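PDB 6M8M: putative large adhesion protein (Lap) involved in biofilm formation, which binds sugars such as glucose through a calcium-dependent PA14 domain and probably mediates adhesion of the bacterium to glycan-bearing surfaces during biofilm formation. Local coordinates for residues T128-V133 with E191-G196. Sequence-based numbering, arbitrary orientation.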
ATOM      1  N   THR A 128       2.731 -14.318  16.000  1.00  4.89           N
ATOM      2  CA  THR A 128       1.532 -14.425  15.183  1.00  5.15           C
ATOM      3  C   THR A 128       0.897 -13.045  15.149  1.00  5.07           C
ATOM      4  O   THR A 128       0.667 -12.441  16.198  1.00  5.75           O
ATOM      5  CB  THR A 128       0.569 -15.452  15.774  1.00  5.44           C
ATOM      6  OG1 THR A 128       1.268 -16.702  15.914  1.00  5.92           O
ATOM      7  CG2 THR A 128      -0.663 -15.596  14.912  1.00  6.81           C
ATOM      8  N   TYR A 129       0.678 -12.536  13.945  1.00  5.10           N
ATOM      9  CA  TYR A 129       0.284 -11.157  13.716  1.00  4.77           C
ATOM     10  C   TYR A 129      -0.895 -11.116  12.754  1.00  4.63           C
ATOM     11  O   TYR A 129      -1.284 -12.121  12.163  1.00  5.59           O
ATOM     12  CB  TYR A 129       1.474 -10.355  13.161  1.00  5.46           C
ATOM     13  CG  TYR A 129       2.678 -10.370  14.084  1.00  5.35           C
ATOM     14  CD1 TYR A 129       2.790  -9.453  15.113  1.00  6.31           C
ATOM     15  CD2 TYR A 129       3.687 -11.314  13.934  1.00  5.56           C
ATOM     16  CE1 TYR A 129       3.877  -9.473  15.969  1.00  7.12           C
ATOM     17  CE2 TYR A 129       4.777 -11.334  14.793  1.00  5.46           C
ATOM     18  CZ  TYR A 129       4.861 -10.421  15.810  1.00  5.63           C
ATOM     19  OH  TYR A 129       5.950 -10.410  16.681  1.00  8.25           O
ATOM     20  N   GLN A 130      -1.457  -9.924  12.568  1.00  4.59           N
ATOM     21  CA  GLN A 130      -2.660  -9.774  11.763  1.00  4.48           C
ATOM     22  C   GLN A 130      -2.812  -8.322  11.352  1.00  4.60           C
ATOM     23  O   GLN A 130      -2.698  -7.421  12.184  1.00  5.11           O
ATOM     24  CB  GLN A 130      -3.875 -10.215  12.577  1.00  4.91           C
ATOM     25  CG  GLN A 130      -5.193 -10.169  11.852  1.00  6.32           C
ATOM     26  CD  GLN A 130      -6.318 -10.650  12.742  1.00  6.92           C
ATOM     27  OE1 GLN A 130      -6.356 -10.327  13.922  1.00  7.13           O
ATOM     28  NE2 GLN A 130      -7.223 -11.438  12.192  1.00  7.16           N
ATOM     29  N   PHE A 131      -3.104  -8.108  10.070  1.00  4.54           N
ATOM     30  CA  PHE A 131      -3.404  -6.788   9.547  1.00  4.96           C
ATOM     31  C   PHE A 131      -4.911  -6.549   9.511  1.00  4.90           C
ATOM     32  O   PHE A 131      -5.709  -7.472   9.337  1.00  5.61           O
ATOM     33  CB  PHE A 131      -2.875  -6.643   8.121  1.00  5.01           C
ATOM     34  CG  PHE A 131      -1.382  -6.544   8.006  1.00  4.61           C
ATOM     35  CD1 PHE A 131      -0.743  -5.341   8.207  1.00  5.25           C
ATOM     36  CD2 PHE A 131      -0.628  -7.645   7.636  1.00  5.31           C
ATOM     37  CE1 PHE A 131       0.640  -5.249   8.068  1.00  6.22           C
ATOM     38  CE2 PHE A 131       0.747  -7.551   7.495  1.00  6.50           C
ATOM     39  CZ  PHE A 131       1.378  -6.351   7.705  1.00  6.08           C
ATOM     40  N   ARG A 132      -5.278  -5.278   9.609  1.00  4.78           N
ATOM     41  CA  ARG A 132      -6.623  -4.792   9.317  1.00  4.70           C
ATOM     42  C   ARG A 132      -6.455  -3.577   8.418  1.00  4.11           C
ATOM     43  O   ARG A 132      -5.611  -2.722   8.689  1.00  5.73           O
ATOM     44  CB  ARG A 132      -7.409  -4.460  10.581  1.00  5.83           C
ATOM     45  CG  ARG A 132      -8.830  -4.013  10.276  1.00  6.83           C
ATOM     46  CD  ARG A 132      -9.658  -3.931  11.537  1.00  9.55           C
ATOM     47  NE  ARG A 132      -9.227  -2.831  12.368  1.00  8.78           N
ATOM     48  CZ  ARG A 132      -9.802  -2.488  13.517  1.00 10.46           C
ATOM     49  NH1 ARG A 132     -10.841  -3.182  13.970  1.00  9.81           N
ATOM     50  NH2 ARG A 132      -9.338  -1.458  14.203  1.00 10.89           N
ATOM     51  N   VAL A 133      -7.238  -3.510   7.346  1.00  4.23           N
ATOM     52  CA  VAL A 133      -7.031  -2.514   6.296  1.00  4.40           C
ATOM     53  C   VAL A 133      -8.344  -1.820   5.991  1.00  4.25           C
ATOM     54  O   VAL A 133      -9.356  -2.488   5.766  1.00  5.02           O
ATOM     55  CB  VAL A 133      -6.471  -3.151   5.007  1.00  4.78           C
ATOM     56  CG1 VAL A 133      -6.249  -2.084   3.934  1.00  4.98           C
ATOM     57  CG2 VAL A 133      -5.186  -3.930   5.293  1.00  5.59           C
ATOM     58  N   GLU A 191      -3.419  -1.216   9.650  1.00  4.93           N
ATOM     59  CA  GLU A 191      -3.102  -1.484  11.039  1.00  5.27           C
ATOM     60  C   GLU A 191      -2.525  -2.884  11.172  1.00  4.82           C
ATOM     61  O   GLU A 191      -2.865  -3.787  10.409  1.00  5.26           O
ATOM     62  CB  GLU A 191      -4.352  -1.409  11.912  1.00  6.59           C
ATOM     63  CG  GLU A 191      -5.032  -0.069  11.989  1.00  8.48           C
ATOM     64  CD  GLU A 191      -6.465  -0.198  12.450  1.00 10.82           C
ATOM     65  OE1 GLU A 191      -6.775   0.283  13.565  1.00 15.34           O
ATOM     66  OE2 GLU A 191      -7.267  -0.810  11.719  1.00 11.88           O
ATOM     67  N   LEU A 192      -1.679  -3.070  12.175  1.00  5.48           N
ATOM     68  CA  LEU A 192      -1.068  -4.358  12.488  1.00  4.61           C
ATOM     69  C   LEU A 192      -1.206  -4.605  13.979  1.00  5.32           C
ATOM     70  O   LEU A 192      -1.038  -3.682  14.782  1.00  6.30           O
ATOM     71  CB  LEU A 192       0.407  -4.316  12.096  1.00  6.39           C
ATOM     72  CG  LEU A 192       1.211  -5.582  12.379  1.00  7.72           C
ATOM     73  CD1 LEU A 192       0.735  -6.753  11.565  1.00  8.49           C
ATOM     74  CD2 LEU A 192       2.693  -5.341  12.075  1.00 10.92           C
ATOM     75  N   ARG A 193      -1.508  -5.843  14.347  1.00  5.03           N
ATOM     76  CA  ARG A 193      -1.465  -6.245  15.743  1.00  5.72           C
ATOM     77  C   ARG A 193      -0.783  -7.593  15.870  1.00  5.14           C
ATOM     78  O   ARG A 193      -0.729  -8.389  14.931  1.00  5.78           O
ATOM     79  CB  ARG A 193      -2.853  -6.339  16.359  1.00  6.27           C
ATOM     80  CG  ARG A 193      -3.714  -7.448  15.827  1.00  6.37           C
ATOM     81  CD  ARG A 193      -5.038  -7.376  16.531  1.00  6.77           C
ATOM     82  NE  ARG A 193      -6.019  -8.277  15.981  1.00  6.64           N
ATOM     83  CZ  ARG A 193      -7.246  -8.427  16.479  1.00  8.42           C
ATOM     84  NH1 ARG A 193      -7.613  -7.749  17.563  1.00 10.42           N
ATOM     85  NH2 ARG A 193      -8.090  -9.252  15.907  1.00  8.55           N
ATOM     86  N   GLU A 194      -0.288  -7.862  17.069  1.00  5.40           N
ATOM     87  CA  GLU A 194       0.018  -9.217  17.480  1.00  6.18           C
ATOM     88  C   GLU A 194      -1.272  -9.862  17.955  1.00  5.66           C
ATOM     89  O   GLU A 194      -2.152  -9.193  18.501  1.00  7.12           O
ATOM     90  CB  GLU A 194       1.047  -9.200  18.604  1.00  6.58           C
ATOM     91  CG  GLU A 194       1.539 -10.580  18.982  1.00  8.91           C
ATOM     92  CD  GLU A 194       2.743 -10.564  19.919  1.00 13.93           C
ATOM     93  OE1 GLU A 194       3.163  -9.471  20.351  1.00 17.09           O
ATOM     94  OE2 GLU A 194       3.282 -11.651  20.221  1.00 12.66           O
ATOM     95  N   GLN A 195      -1.412 -11.157  17.702  1.00  5.78           N
ATOM     96  CA  GLN A 195      -2.544 -11.913  18.221  1.00  6.53           C
ATOM     97  C   GLN A 195      -2.680 -11.685  19.723  1.00  6.69           C
ATOM     98  O   GLN A 195      -1.704 -11.779  20.474  1.00  6.62           O
ATOM     99  CB  GLN A 195      -2.304 -13.392  17.931  1.00  6.37           C
ATOM    100  CG  GLN A 195      -3.403 -14.340  18.391  1.00  7.23           C
ATOM    101  CD  GLN A 195      -3.015 -15.774  18.139  1.00  7.83           C
ATOM    102  OE1 GLN A 195      -3.679 -16.504  17.401  1.00 10.05           O
ATOM    103  NE2 GLN A 195      -1.925 -16.188  18.740  1.00  7.07           N
ATOM    104  N   GLY A 196      -3.906 -11.377  20.157  1.00  7.30           N
ATOM    105  CA  GLY A 196      -4.159 -11.082  21.550  1.00  9.78           C
ATOM    106  C   GLY A 196      -3.841  -9.666  21.945  1.00 10.01           C
ATOM    107  O   GLY A 196      -3.958  -9.319  23.133  1.00 12.03           O
TER
HETATM  108  O   HOH W   1       2.460 -13.858  18.826  1.00  8.29           O
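Arg132 and Glu191 form a side-on salt bridge across two antiparallel strands. Arg132 NE donates to Glu191 OE2 at 2.9 Å and Arg132 NH2 to Glu191 OE1 at 3.2 Å, both on the syn sides of the oxygens, which lie close to the guanidinium plane; the carboxylate itself is turned 27° from that plane. A bend at chi3 of 70° swings the Arg132 head alongside the glutamate. On the same face Arg193 presents NE and NH2 to a single atom, Gln130 OE1, with the NH2 to OE1 bond at 2.8 Å. Gln130 reaches it with an extended chain, CG anti to the backbone N, while its NE2 is bonded to Gly162 O, so both ends of the amide are held and its rotation is fixed. Tyr199 packs against Gln130 and both arginines.

Beneath these side chains the backbones pair reciprocally: Arg132 with Glu191, and Gln130 with Arg193, are hydrogen-bonded pairs, and Gln195 N continues the pairing to Thr128 O at 2.9 Å. A water bridges Thr128 N and Glu194 OE2 at this end.

The other face is largely apolar. Leu192 CD1 sits over the centre of the Phe131 ring, 3.8 Å from its centroid, in a CH-pi contact, and also touches Tyr129 CB at 4.0 Å. Phe202 meets the Phe131 ring edge-to-face, and Ile141 and Val143 pack against it. Beside them, the Tyr129 ring crosses Glu194 at a slant, Tyr129 CE1 lying 3.9 Å from Glu194 CB, while its hydroxyl bonds Gln125 O.

With strand 158-166 on the far side of 128-133, this two-faced antiparallel pairing, with Gln130, Arg132, Glu191 and Arg193 on one face and Tyr129, Phe131 and Leu192 on the other, toward the core, is characteristic of the beta-sandwich of PA14 domains.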